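PDB 7AM1: protein SSD1 from Saccharomyces cerevisiae S288C, which binds messenger RNA and acts in translational repression, as a non-enzymatic member (pseudonuclease) of the RNase II family. Local coordinates for residues Q219-L225 and K281-I287; A413-A419 and M664-A668; P632-Y636 and K703-Y707; R62-D67 and L213-P217. One frame throughout, in Å; residues are numbered along the deposited sequence.

Contact 1. Residues Q219-L225 and K281-I287; sequences QLFSGTL and KLFVASI
F221 and A285 form a hydrogen-bonded antiparallel pair: A285 N reaches F221 O at 2.8 Å and F221 N reaches A285 O at 2.9 Å, both donors in the carbonyl plane. Two residues on, G223 and F283 repeat the pattern, with F283 N to G223 O at 2.8 Å and an N-H...O angle of 172°. Between them S222 and V284 make a non-hydrogen-bonded pair. One side of the F221 side chain follows the partner strand: CB and CG lie near A285 O, CD2 comes to 3.6 Å from A285 O, and CE2 meets I287 CD1 at 3.8 Å. Its chi1 of -53°, with CG beside its own backbone N, turns the ring toward I287. Beyond the last ladder pair, S286 OG donates to Q219 O at 3.1 Å, and the same carbonyl accepts from water 1, which in turn accepts from I287 N. Strand 221-226 is central in a five-strand antiparallel sheet, part of an OB-type cold-shock domain. The rest of the F221 ring goes to F250 of strand 247-252 and I260 of strand 260-263. S222 points to the opposite face, its OG bonding weakly to T253 and S317 of helix 311-321; D321 OD1 accepts from S222 N.

Contact 2. Residues A413-A419 and M664-A668; sequences ARKRSSA and MRRYA
The Y667 ring carries R414 on one face: R414 CA stands 3.6 Å from the ring centroid and 12° off the ring normal, a CH-pi contact. R414 CB lies 3.6 Å from Y667 CZ, and chi1 of -176° carries CG on toward CE2. A bend at chi3 then sets the guanidinium against the phenol end, Y667 CE2 over the centre of its face and the two planes 58° apart. R414 NH2 lies 3.1 Å from Y667 OH, but that oxygen also sits over the guanidinium face and the angle is too poor for a hydrogen bond. A413 CB packs beside the ring, 4.1 Å from Y667 CD1. The backbones are joined at a single bridge, S418 with R666, where Y667 N donates to S417 O at 2.8 Å and A419 N to R665 O at 2.9 Å. S417 leaves helix 408-416 with positive phi, consistent with the turn that brings the chain alongside 664-668. A419 CB and R665 CB meet at 3.7 Å. H670 stacks on the Y667 ring. Within the RNB domain, the chemistry thus implies a tyrosine placed by backbone bonds and ring contacts: the R414 chain covers a ring face by CH-pi and van der Waals contact, while D410, not R414, satisfies the hydroxyl.

Contact 3. Residues P632-Y636 and K703-Y707; sequences PRARY and KDCAY
R633 meets helix 689-725 of the RNase II-type fold through a salt bridge and an offset guanidinium-on-ring stack (off-centre cation-pi) on consecutive turns of that helix. R633 NH1 donates to D704 OD1 at 3.0 Å, with an N-H...O angle of 153°, using the anti lone pair of that oxygen; the carboxylate and guanidinium planes stand 64° apart. The same guanidinium lies flat on Y707, planes 10° apart and centres 4.1 Å apart, displaced so that Y707 CB is under NH1 while R633 CD passes over the ring face. The R633 chain, bent at chi3, lays one face on Y707 and turns the NH1 edge to D704. Farther along, K703 passes Y636 at about a right angle, its CD near the phenol oxygen. In the next shell, E531 and the carbonyl of S527 take R633 NH2, so the arginine is held by charge and by a helix 523-529 carbonyl. H659 bonds to Y636 OH, and D530 and E531 share the K703 ammonium; these acids would probably offset the two like charges. Two waters, each with more acceptors near it than protons to give, complete the join: water 3 lies by A634 O and D704 OD1, water 4 by A634 O and, at 2.7 Å, D704 OD2.

Contact 4. Residues R62-D67 and L213-P217; sequences RALEGD and LDRIP
Charge pairing dominates between D67 and R215. R215 grips the carboxylate side-on with two nitrogens: NE donates to D67 OD1 at 2.8 Å and NH2 to D67 OD2 at 2.6 Å, both with N-H...O angles of 165°. Both oxygens are met on their syn side and lie close to the guanidinium plane; the two flat groups are only 17° apart. R215 leaves the main chain with CG anti to N (chi1 172°) and bends at chi3, which turns NE and NH2 toward the acid.

The second kind is hydrogen bonding within the turn. L64 N donates to D67 OD2 at 2.8 Å. This oxygen therefore accepts two bonds, from R215 NH2 near the carboxylate plane and from L64 N above it; that should fix the rotation of the carboxylate. D67 N closes the turn on L64 O at 3.0 Å.

Van der Waals contact comes from L64, whose CD1 lies over the centre of the guanidinium face, 3.6 Å from R215 CZ.

Waters add further links, beside a CA-H...O contact of 3.6 Å from D67 CA to D214 O. Water 5 donates to R62 O and accepts from R215 NH2, and water 6 accepts from I216 N at 3.1 Å while bonding only weakly to G66 O.

Next to it, L213 and D214 both pair with L68 in a classic beta bulge where strand 206-214 meets strand 68-73. The arrangement is a type II beta turn (L64 to D67), with G66 at its positive-phi position, whose last residue is held by a bidentate salt bridge to the chain leaving strand 206-214.

How the contacts relate
From the N terminus, contact 4 comes first, closing a loop of 145 residues that joins the turn before strand 68-73 to the end of strand 206-214. The chain then runs directly into strand 221-226, and contact 1 closes the next loop, pairing that strand with 281-289; each lies in or beside its own sheet, and the two sheets meet where I287 CD1 packs on L64 CD1 at 3.7 Å. Contacts 2 and 3 follow and cross: 632-636 lies inside the loop closed by 413-419 and 664-668, while 703-707 lies beyond it. They touch through A668 with Y636 and S418 with A706, joining helix 408-416, strand 635-638 and helix 689-725.

Contact 1. Residues Q219-L225 and K281-I287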
loop_
_atom_site.group_PDB
_atom_site.type_symbol
_atom_site.label_atom_id
_atom_site.label_comp_id
_atom_site.label_asym_id
_atom_site.label_seq_id
_atom_site.Cartn_x
_atom_site.Cartn_y
_atom_site.Cartn_z
ATOM N N GLN A 219 19.809 -3.456 4.394
ATOM C CA GLN A 219 18.778 -2.529 3.946
ATOM C C GLN A 219 19.427 -1.304 3.310
ATOM O O GLN A 219 20.505 -0.863 3.716
ATOM C CB GLN A 219 17.890 -2.107 5.117
ATOM C CG GLN A 219 17.037 -3.227 5.694
ATOM C CD GLN A 219 16.162 -2.765 6.846
ATOM O OE1 GLN A 219 15.456 -1.761 6.747
ATOM N NE2 GLN A 219 16.200 -3.506 7.946
ATOM N N LEU A 220 18.770 -0.769 2.283
ATOM C CA LEU A 220 19.270 0.379 1.542
ATOM C C LEU A 220 18.318 1.554 1.714
ATOM O O LEU A 220 17.115 1.374 1.935
ATOM C CB LEU A 220 19.419 0.065 0.048
ATOM C CG LEU A 220 20.285 -1.146 -0.300
ATOM C CD1 LEU A 220 20.170 -1.486 -1.780
ATOM C CD2 LEU A 220 21.731 -0.887 0.090
ATOM N N PHE A 221 18.874 2.761 1.609
ATOM C CA PHE A 221 18.123 3.996 1.782
ATOM C C PHE A 221 18.544 4.992 0.715
ATOM O O PHE A 221 19.734 5.279 0.570
ATOM C CB PHE A 221 18.363 4.608 3.165
ATOM C CG PHE A 221 18.125 3.656 4.294
ATOM C CD1 PHE A 221 16.842 3.324 4.676
ATOM C CD2 PHE A 221 19.193 3.096 4.976
ATOM C CE1 PHE A 221 16.622 2.446 5.721
ATOM C CE2 PHE A 221 18.978 2.216 6.017
ATOM C CZ PHE A 221 17.689 1.889 6.387
ATOM N N SER A 222 17.574 5.519 -0.016
ATOM C CA SER A 222 17.829 6.588 -0.968
ATOM C C SER A 222 17.674 7.933 -0.269
ATOM O O SER A 222 16.912 8.068 0.693
ATOM C CB SER A 222 16.869 6.499 -2.148
ATOM O OG SER A 222 15.537 6.684 -1.706
ATOM N N GLY A 223 18.413 8.926 -0.750
ATOM C CA GLY A 223 18.367 10.237 -0.138
ATOM C C GLY A 223 19.449 11.145 -0.687
ATOM O O GLY A 223 20.091 10.848 -1.698
ATOM N N THR A 224 19.643 12.255 0.014
ATOM C CA THR A 224 20.560 13.296 -0.415
ATOM C C THR A 224 21.683 13.435 0.601
ATOM O O THR A 224 21.557 13.020 1.756
ATOM C CB THR A 224 19.833 14.630 -0.572
ATOM O OG1 THR A 224 19.165 14.942 0.654
ATOM C CG2 THR A 224 18.807 14.539 -1.688
ATOM N N LEU A 225 22.781 14.040 0.159
ATOM C CA LEU A 225 24.006 14.119 0.945
ATOM C C LEU A 225 24.436 15.572 1.056
ATOM O O LEU A 225 24.433 16.301 0.059
ATOM C CB LEU A 225 25.111 13.272 0.306
ATOM C CG LEU A 225 26.325 12.950 1.176
ATOM C CD1 LEU A 225 25.933 12.068 2.351
ATOM C CD2 LEU A 225 27.407 12.277 0.344
ATOM N N LYS A 281 21.623 15.615 -6.103
ATOM C CA LYS A 281 21.962 14.255 -6.493
ATOM C C LYS A 281 21.360 13.269 -5.500
ATOM O O LYS A 281 21.272 13.552 -4.300
ATOM C CB LYS A 281 23.479 14.060 -6.555
ATOM C CG LYS A 281 24.173 14.869 -7.647
ATOM C CD LYS A 281 23.815 14.388 -9.045
ATOM C CE LYS A 281 24.585 15.165 -10.107
ATOM N NZ LYS A 281 24.617 14.458 -11.416
ATOM N N LEU A 282 20.938 12.116 -6.003
ATOM C CA LEU A 282 20.406 11.053 -5.164
ATOM C C LEU A 282 21.489 10.008 -4.938
ATOM O O LEU A 282 22.142 9.567 -5.890
ATOM C CB LEU A 282 19.174 10.414 -5.803
ATOM C CG LEU A 282 17.845 11.126 -5.540
ATOM C CD1 LEU A 282 16.708 10.391 -6.232
ATOM C CD2 LEU A 282 17.560 11.251 -4.047
ATOM N N PHE A 283 21.691 9.637 -3.679
ATOM C CA PHE A 283 22.604 8.567 -3.316
ATOM C C PHE A 283 21.831 7.456 -2.616
ATOM O O PHE A 283 20.717 7.655 -2.125
ATOM C CB PHE A 283 23.719 9.078 -2.401
ATOM C CG PHE A 283 24.596 10.123 -3.037
ATOM C CD1 PHE A 283 24.249 11.459 -2.967
ATOM C CD2 PHE A 283 25.760 9.774 -3.700
ATOM C CE1 PHE A 283 25.046 12.434 -3.543
ATOM C CE2 PHE A 283 26.563 10.747 -4.277
ATOM C CZ PHE A 283 26.201 12.075 -4.200
ATOM N N VAL A 284 22.437 6.276 -2.575
ATOM C CA VAL A 284 21.944 5.165 -1.772
ATOM C C VAL A 284 22.948 4.926 -0.654
ATOM O O VAL A 284 24.161 4.896 -0.898
ATOM C CB VAL A 284 21.737 3.898 -2.618
ATOM C CG1 VAL A 284 21.229 2.762 -1.750
ATOM C CG2 VAL A 284 20.754 4.172 -3.752
ATOM N N ALA A 285 22.448 4.775 0.572
ATOM C CA ALA A 285 23.288 4.570 1.743
ATOM C C ALA A 285 22.796 3.364 2.534
ATOM O O ALA A 285 21.669 2.892 2.358
ATOM C CB ALA A 285 23.306 5.817 2.638
ATOM N N SER A 286 23.664 2.869 3.414
ATOM C CA SER A 286 23.316 1.814 4.355
ATOM C C SER A 286 23.807 2.204 5.740
ATOM O O SER A 286 24.767 2.964 5.882
ATOM C CB SER A 286 23.931 0.458 3.954
ATOM O OG SER A 286 23.334 -0.042 2.769
ATOM N N ILE A 287 23.131 1.691 6.762
ATOM C CA ILE A 287 23.513 1.951 8.145
ATOM C C ILE A 287 24.441 0.834 8.604
ATOM O O ILE A 287 24.090 -0.350 8.535
ATOM C CB ILE A 287 22.272 2.058 9.047
ATOM C CG1 ILE A 287 21.498 3.341 8.725
ATOM C CG2 ILE A 287 22.673 2.016 10.513
ATOM C CD1 ILE A 287 20.172 3.460 9.436
HETATM O O HOH W 1 21.157 -0.432 6.221
HETATM O O HOH W 2 22.795 14.805 -2.367
#

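Contact 2. Residues A413-A419 and M664-A668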
loop_
_atom_site.group_PDB
_atom_site.type_symbol
_atom_site.label_atom_id
_atom_site.label_comp_id
_atom_site.label_asym_id
_atom_site.label_seq_id
_atom_site.Cartn_x
_atom_site.Cartn_y
_atom_site.Cartn_z
ATOM N N ALA A 413 15.976 -16.187 -7.169
ATOM C CA ALA A 413 14.561 -15.837 -7.065
ATOM C C ALA A 413 14.154 -15.628 -5.612
ATOM O O ALA A 413 13.320 -14.768 -5.309
ATOM C CB ALA A 413 13.701 -16.928 -7.703
ATOM N N ARG A 414 14.709 -16.430 -4.703
ATOM C CA ARG A 414 14.452 -16.229 -3.282
ATOM C C ARG A 414 14.965 -14.866 -2.832
ATOM O O ARG A 414 14.331 -14.192 -2.010
ATOM C CB ARG A 414 15.103 -17.352 -2.475
ATOM C CG ARG A 414 14.833 -17.310 -0.979
ATOM C CD ARG A 414 15.714 -18.311 -0.244
ATOM N NE ARG A 414 15.358 -19.694 -0.554
ATOM C CZ ARG A 414 14.550 -20.455 0.181
ATOM N NH1 ARG A 414 13.997 -19.979 1.289
ATOM N NH2 ARG A 414 14.296 -21.703 -0.195
ATOM N N LYS A 415 16.117 -14.441 -3.363
ATOM C CA LYS A 415 16.663 -13.134 -3.006
ATOM C C LYS A 415 15.768 -12.004 -3.504
ATOM O O LYS A 415 15.478 -11.056 -2.763
ATOM C CB LYS A 415 18.077 -12.981 -3.573
ATOM C CG LYS A 415 18.790 -11.713 -3.113
ATOM N N ARG A 416 15.332 -12.077 -4.767
ATOM C CA ARG A 416 14.392 -11.085 -5.286
ATOM C C ARG A 416 13.099 -11.109 -4.486
ATOM O O ARG A 416 12.601 -10.065 -4.048
ATOM C CB ARG A 416 14.107 -11.355 -6.764
ATOM C CG ARG A 416 15.088 -10.717 -7.724
ATOM C CD ARG A 416 14.533 -10.631 -9.149
ATOM N NE ARG A 416 15.597 -10.247 -10.070
ATOM C CZ ARG A 416 15.421 -9.614 -11.224
ATOM N NH1 ARG A 416 14.205 -9.289 -11.645
ATOM N NH2 ARG A 416 16.477 -9.316 -11.968
ATOM N N SER A 417 12.533 -12.308 -4.311
ATOM C CA SER A 417 11.421 -12.595 -3.412
ATOM C C SER A 417 10.077 -12.145 -3.971
ATOM O O SER A 417 9.114 -12.916 -3.953
ATOM C CB SER A 417 11.661 -11.962 -2.037
ATOM O OG SER A 417 10.690 -12.398 -1.096
ATOM N N SER A 418 9.986 -10.913 -4.456
ATOM C CA SER A 418 8.739 -10.434 -5.028
ATOM C C SER A 418 9.006 -9.642 -6.296
ATOM O O SER A 418 9.964 -8.867 -6.375
ATOM C CB SER A 418 7.960 -9.567 -4.030
ATOM O OG SER A 418 6.832 -8.984 -4.651
ATOM N N ALA A 419 8.137 -9.832 -7.281
ATOM C CA ALA A 419 8.117 -8.933 -8.416
ATOM C C ALA A 419 7.582 -7.577 -7.972
ATOM O O ALA A 419 6.917 -7.451 -6.939
ATOM C CB ALA A 419 7.262 -9.507 -9.542
ATOM N N MET A 664 4.553 -16.830 -10.283
ATOM C CA MET A 664 5.408 -16.090 -11.202
ATOM C C MET A 664 5.839 -14.736 -10.651
ATOM O O MET A 664 6.746 -14.121 -11.222
ATOM C CB MET A 664 4.706 -15.887 -12.546
ATOM C CG MET A 664 4.345 -17.179 -13.266
ATOM S SD MET A 664 5.790 -18.164 -13.711
ATOM C CE MET A 664 6.333 -17.338 -15.200
ATOM N N ARG A 665 5.219 -14.254 -9.567
ATOM C CA ARG A 665 5.573 -12.959 -9.000
ATOM C C ARG A 665 5.786 -12.964 -7.492
ATOM O O ARG A 665 6.243 -11.947 -6.958
ATOM C CB ARG A 665 4.499 -11.908 -9.337
ATOM C CG ARG A 665 3.057 -12.320 -9.036
ATOM C CD ARG A 665 2.097 -11.185 -9.371
ATOM N NE ARG A 665 0.723 -11.451 -8.967
ATOM C CZ ARG A 665 0.230 -11.198 -7.756
ATOM N NH1 ARG A 665 1.004 -10.691 -6.801
ATOM N NH2 ARG A 665 -1.044 -11.470 -7.495
ATOM N N ARG A 666 5.493 -14.063 -6.798
ATOM C CA ARG A 666 5.688 -14.173 -5.357
ATOM C C ARG A 666 6.505 -15.420 -5.047
ATOM O O ARG A 666 6.131 -16.528 -5.449
ATOM C CB ARG A 666 4.348 -14.243 -4.621
ATOM C CG ARG A 666 3.398 -13.107 -4.926
ATOM C CD ARG A 666 2.208 -13.130 -3.963
ATOM N NE ARG A 666 1.447 -14.378 -4.066
ATOM C CZ ARG A 666 0.124 -14.459 -4.219
ATOM N NH1 ARG A 666 -0.619 -13.361 -4.285
ATOM N NH2 ARG A 666 -0.461 -15.649 -4.304
ATOM N N TYR A 667 7.613 -15.248 -4.322
ATOM C CA TYR A 667 8.418 -16.409 -3.971
ATOM C C TYR A 667 7.783 -17.241 -2.864
ATOM O O TYR A 667 8.023 -18.449 -2.795
ATOM C CB TYR A 667 9.827 -16.003 -3.533
ATOM C CG TYR A 667 10.713 -17.209 -3.345
ATOM C CD1 TYR A 667 11.367 -17.783 -4.426
ATOM C CD2 TYR A 667 10.856 -17.806 -2.099
ATOM C CE1 TYR A 667 12.159 -18.903 -4.268
ATOM C CE2 TYR A 667 11.646 -18.925 -1.931
ATOM C CZ TYR A 667 12.294 -19.469 -3.018
ATOM O OH TYR A 667 13.080 -20.582 -2.849
ATOM N N ALA A 668 6.987 -16.628 -1.982
ATOM C CA ALA A 668 6.318 -17.407 -0.946
ATOM C C ALA A 668 5.527 -18.555 -1.561
ATOM O O ALA A 668 5.495 -19.666 -1.017
ATOM C CB ALA A 668 5.398 -16.509 -0.119
#

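Contact 3. Residues P632-Y636 and K703-Y707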
loop_
_atom_site.group_PDB
_atom_site.type_symbol
_atom_site.label_atom_id
_atom_site.label_comp_id
_atom_site.label_asym_id
_atom_site.label_seq_id
_atom_site.Cartn_x
_atom_site.Cartn_y
_atom_site.Cartn_z
ATOM N N PRO A 632 -2.367 -3.075 9.808
ATOM C CA PRO A 632 -1.149 -3.354 9.049
ATOM C C PRO A 632 -1.453 -4.369 7.957
ATOM O O PRO A 632 -2.490 -5.035 7.954
ATOM C CB PRO A 632 -0.206 -3.930 10.105
ATOM C CG PRO A 632 -1.136 -4.693 11.009
ATOM C CD PRO A 632 -2.429 -3.883 11.043
ATOM N N ARG A 633 -0.514 -4.490 7.030
ATOM C CA ARG A 633 -0.627 -5.492 5.987
ATOM C C ARG A 633 -0.562 -6.901 6.565
ATOM O O ARG A 633 -0.138 -7.119 7.702
ATOM C CB ARG A 633 0.484 -5.319 4.962
ATOM C CG ARG A 633 0.411 -4.016 4.212
ATOM C CD ARG A 633 1.276 -4.123 2.996
ATOM N NE ARG A 633 0.519 -4.565 1.833
ATOM C CZ ARG A 633 1.014 -5.296 0.840
ATOM N NH1 ARG A 633 2.274 -5.714 0.869
ATOM N NH2 ARG A 633 0.234 -5.613 -0.186
ATOM N N ALA A 634 -1.010 -7.861 5.759
ATOM C CA ALA A 634 -0.940 -9.270 6.116
ATOM C C ALA A 634 0.516 -9.723 6.229
ATOM O O ALA A 634 1.445 -9.047 5.771
ATOM C CB ALA A 634 -1.684 -10.111 5.075
ATOM N N ARG A 635 0.714 -10.889 6.850
ATOM C CA ARG A 635 2.054 -11.419 7.067
ATOM C C ARG A 635 2.104 -12.908 6.760
ATOM O O ARG A 635 1.256 -13.667 7.236
ATOM C CB ARG A 635 2.513 -11.221 8.518
ATOM C CG ARG A 635 2.372 -9.811 9.047
ATOM C CD ARG A 635 2.969 -9.691 10.442
ATOM N NE ARG A 635 4.376 -9.305 10.354
ATOM C CZ ARG A 635 5.406 -10.149 10.349
ATOM N NH1 ARG A 635 5.216 -11.461 10.431
ATOM N NH2 ARG A 635 6.640 -9.673 10.256
ATOM N N TYR A 636 3.106 -13.330 5.994
ATOM C CA TYR A 636 3.451 -14.742 5.971
ATOM C C TYR A 636 3.970 -15.166 7.344
ATOM O O TYR A 636 4.588 -14.379 8.067
ATOM C CB TYR A 636 4.513 -15.042 4.918
ATOM C CG TYR A 636 4.135 -14.673 3.503
ATOM C CD1 TYR A 636 3.087 -15.308 2.846
ATOM C CD2 TYR A 636 4.855 -13.715 2.812
ATOM C CE1 TYR A 636 2.753 -14.976 1.544
ATOM C CE2 TYR A 636 4.538 -13.377 1.524
ATOM C CZ TYR A 636 3.486 -14.003 0.889
ATOM O OH TYR A 636 3.178 -13.654 -0.405
ATOM N N LYS A 703 7.988 -8.220 0.155
ATOM C CA LYS A 703 6.645 -7.977 -0.364
ATOM C C LYS A 703 6.127 -6.611 0.066
ATOM O O LYS A 703 5.545 -5.876 -0.740
ATOM C CB LYS A 703 5.695 -9.080 0.104
ATOM C CG LYS A 703 4.281 -8.931 -0.415
ATOM C CD LYS A 703 3.588 -10.290 -0.498
ATOM C CE LYS A 703 2.231 -10.177 -1.150
ATOM N NZ LYS A 703 2.370 -9.758 -2.571
ATOM N N ASP A 704 6.351 -6.232 1.321
ATOM C CA ASP A 704 5.926 -4.904 1.742
ATOM C C ASP A 704 6.727 -3.829 1.026
ATOM O O ASP A 704 6.194 -2.756 0.732
ATOM C CB ASP A 704 6.039 -4.786 3.259
ATOM C CG ASP A 704 4.976 -5.599 3.975
ATOM O OD1 ASP A 704 3.958 -5.936 3.336
ATOM O OD2 ASP A 704 5.157 -5.916 5.162
ATOM N N CYS A 705 7.990 -4.115 0.702
ATOM C CA CYS A 705 8.778 -3.204 -0.119
ATOM C C CYS A 705 8.200 -3.078 -1.525
ATOM O O CYS A 705 8.190 -1.982 -2.098
ATOM C CB CYS A 705 10.230 -3.681 -0.180
ATOM S SG CYS A 705 11.205 -3.371 1.333
ATOM N N ALA A 706 7.740 -4.192 -2.112
ATOM C CA ALA A 706 7.139 -4.131 -3.443
ATOM C C ALA A 706 5.859 -3.309 -3.422
ATOM O O ALA A 706 5.551 -2.596 -4.383
ATOM C CB ALA A 706 6.855 -5.539 -3.972
ATOM N N TYR A 707 5.084 -3.423 -2.343
ATOM C CA TYR A 707 3.898 -2.591 -2.165
ATOM C C TYR A 707 4.274 -1.118 -2.077
ATOM O O TYR A 707 3.690 -0.269 -2.761
ATOM C CB TYR A 707 3.162 -3.046 -0.904
ATOM C CG TYR A 707 2.097 -2.110 -0.386
ATOM C CD1 TYR A 707 0.845 -2.057 -0.976
ATOM C CD2 TYR A 707 2.333 -1.303 0.719
ATOM C CE1 TYR A 707 -0.139 -1.208 -0.495
ATOM C CE2 TYR A 707 1.356 -0.452 1.207
ATOM C CZ TYR A 707 0.121 -0.413 0.599
ATOM O OH TYR A 707 -0.858 0.421 1.081
HETATM O O HOH W 3 2.493 -8.105 3.362
HETATM O O HOH W 4 3.969 -7.952 6.441
#

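Contact 4. Residues R62-D67 and L213-P217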
loop_
_atom_site.group_PDB
_atom_site.type_symbol
_atom_site.label_atom_id
_atom_site.label_comp_id
_atom_site.label_asym_id
_atom_site.label_seq_id
_atom_site.Cartn_x
_atom_site.Cartn_y
_atom_site.Cartn_z
ATOM N N ARG A 62 18.196 3.279 19.651
ATOM C CA ARG A 62 18.904 3.080 18.390
ATOM C C ARG A 62 18.271 2.014 17.507
ATOM O O ARG A 62 18.849 1.655 16.474
ATOM C CB ARG A 62 20.378 2.735 18.652
ATOM C CG ARG A 62 21.079 3.773 19.534
ATOM C CD ARG A 62 22.359 3.247 20.173
ATOM N NE ARG A 62 22.079 2.239 21.193
ATOM C CZ ARG A 62 22.714 1.073 21.304
ATOM N NH1 ARG A 62 23.699 0.757 20.471
ATOM N NH2 ARG A 62 22.373 0.229 22.268
ATOM N N ALA A 63 17.094 1.508 17.865
ATOM C CA ALA A 63 16.401 0.564 17.000
ATOM C C ALA A 63 15.920 1.269 15.737
ATOM O O ALA A 63 15.689 2.482 15.726
ATOM C CB ALA A 63 15.220 -0.074 17.732
ATOM N N LEU A 64 15.787 0.503 14.659
ATOM C CA LEU A 64 15.343 1.041 13.383
ATOM C C LEU A 64 13.956 0.515 13.033
ATOM O O LEU A 64 13.504 -0.515 13.543
ATOM C CB LEU A 64 16.324 0.683 12.260
ATOM C CG LEU A 64 17.762 1.190 12.386
ATOM C CD1 LEU A 64 18.620 0.599 11.272
ATOM C CD2 LEU A 64 17.827 2.707 12.369
ATOM N N GLU A 65 13.286 1.253 12.150
ATOM C CA GLU A 65 12.010 0.824 11.591
ATOM C C GLU A 65 12.087 -0.626 11.132
ATOM O O GLU A 65 13.033 -1.027 10.450
ATOM C CB GLU A 65 11.632 1.735 10.420
ATOM C CG GLU A 65 10.402 1.285 9.637
ATOM C CD GLU A 65 9.106 1.604 10.352
ATOM O OE1 GLU A 65 8.054 1.062 9.947
ATOM O OE2 GLU A 65 9.141 2.382 11.330
ATOM N N GLY A 66 11.093 -1.418 11.535
ATOM C CA GLY A 66 10.994 -2.804 11.133
ATOM C C GLY A 66 11.749 -3.780 12.006
ATOM O O GLY A 66 11.551 -4.995 11.867
ATOM N N ASP A 67 12.614 -3.290 12.893
ATOM C CA ASP A 67 13.335 -4.166 13.802
ATOM C C ASP A 67 12.368 -4.968 14.662
ATOM O O ASP A 67 11.331 -4.463 15.099
ATOM C CB ASP A 67 14.259 -3.355 14.720
ATOM C CG ASP A 67 15.538 -2.905 14.039
ATOM O OD1 ASP A 67 15.760 -3.254 12.862
ATOM O OD2 ASP A 67 16.335 -2.200 14.699
ATOM N N LEU A 213 16.341 -7.816 18.479
ATOM C CA LEU A 213 16.335 -9.262 18.314
ATOM C C LEU A 213 16.594 -9.674 16.871
ATOM O O LEU A 213 17.281 -10.674 16.632
ATOM C CB LEU A 213 15.004 -9.840 18.802
ATOM C CG LEU A 213 14.637 -9.494 20.250
ATOM C CD1 LEU A 213 13.260 -10.036 20.613
ATOM C CD2 LEU A 213 15.690 -10.009 21.232
ATOM N N ASP A 214 16.071 -8.925 15.902
ATOM C CA ASP A 214 16.292 -9.277 14.508
ATOM C C ASP A 214 16.132 -8.039 13.636
ATOM O O ASP A 214 15.354 -7.133 13.946
ATOM C CB ASP A 214 15.325 -10.382 14.064
ATOM C CG ASP A 214 15.865 -11.201 12.905
ATOM O OD1 ASP A 214 17.019 -10.973 12.485
ATOM O OD2 ASP A 214 15.136 -12.094 12.427
ATOM N N ARG A 215 16.897 -8.015 12.548
ATOM C CA ARG A 215 16.846 -6.948 11.560
ATOM C C ARG A 215 17.199 -7.547 10.208
ATOM O O ARG A 215 18.194 -8.269 10.099
ATOM C CB ARG A 215 17.822 -5.822 11.914
ATOM C CG ARG A 215 17.985 -4.763 10.840
ATOM C CD ARG A 215 18.963 -3.667 11.295
ATOM N NE ARG A 215 18.545 -3.021 12.539
ATOM C CZ ARG A 215 19.351 -2.307 13.323
ATOM N NH1 ARG A 215 20.628 -2.147 13.001
ATOM N NH2 ARG A 215 18.878 -1.758 14.435
ATOM N N ILE A 216 16.382 -7.282 9.196
ATOM C CA ILE A 216 16.728 -7.722 7.846
ATOM C C ILE A 216 18.041 -7.026 7.499
ATOM O O ILE A 216 18.098 -5.787 7.520
ATOM C CB ILE A 216 15.624 -7.389 6.836
ATOM C CG1 ILE A 216 14.285 -7.995 7.270
ATOM C CG2 ILE A 216 16.018 -7.887 5.457
ATOM C CD1 ILE A 216 14.225 -9.505 7.217
ATOM N N PRO A 217 19.107 -7.748 7.166
ATOM C CA PRO A 217 20.390 -7.083 6.917
ATOM C C PRO A 217 20.454 -6.485 5.518
ATOM O O PRO A 217 19.660 -6.804 4.632
ATOM C CB PRO A 217 21.411 -8.212 7.090
ATOM C CG PRO A 217 20.672 -9.436 6.670
ATOM C CD PRO A 217 19.219 -9.216 7.054
HETATM O O HOH W 5 21.121 0.390 14.911
HETATM O O HOH W 6 13.857 -5.535 9.869
#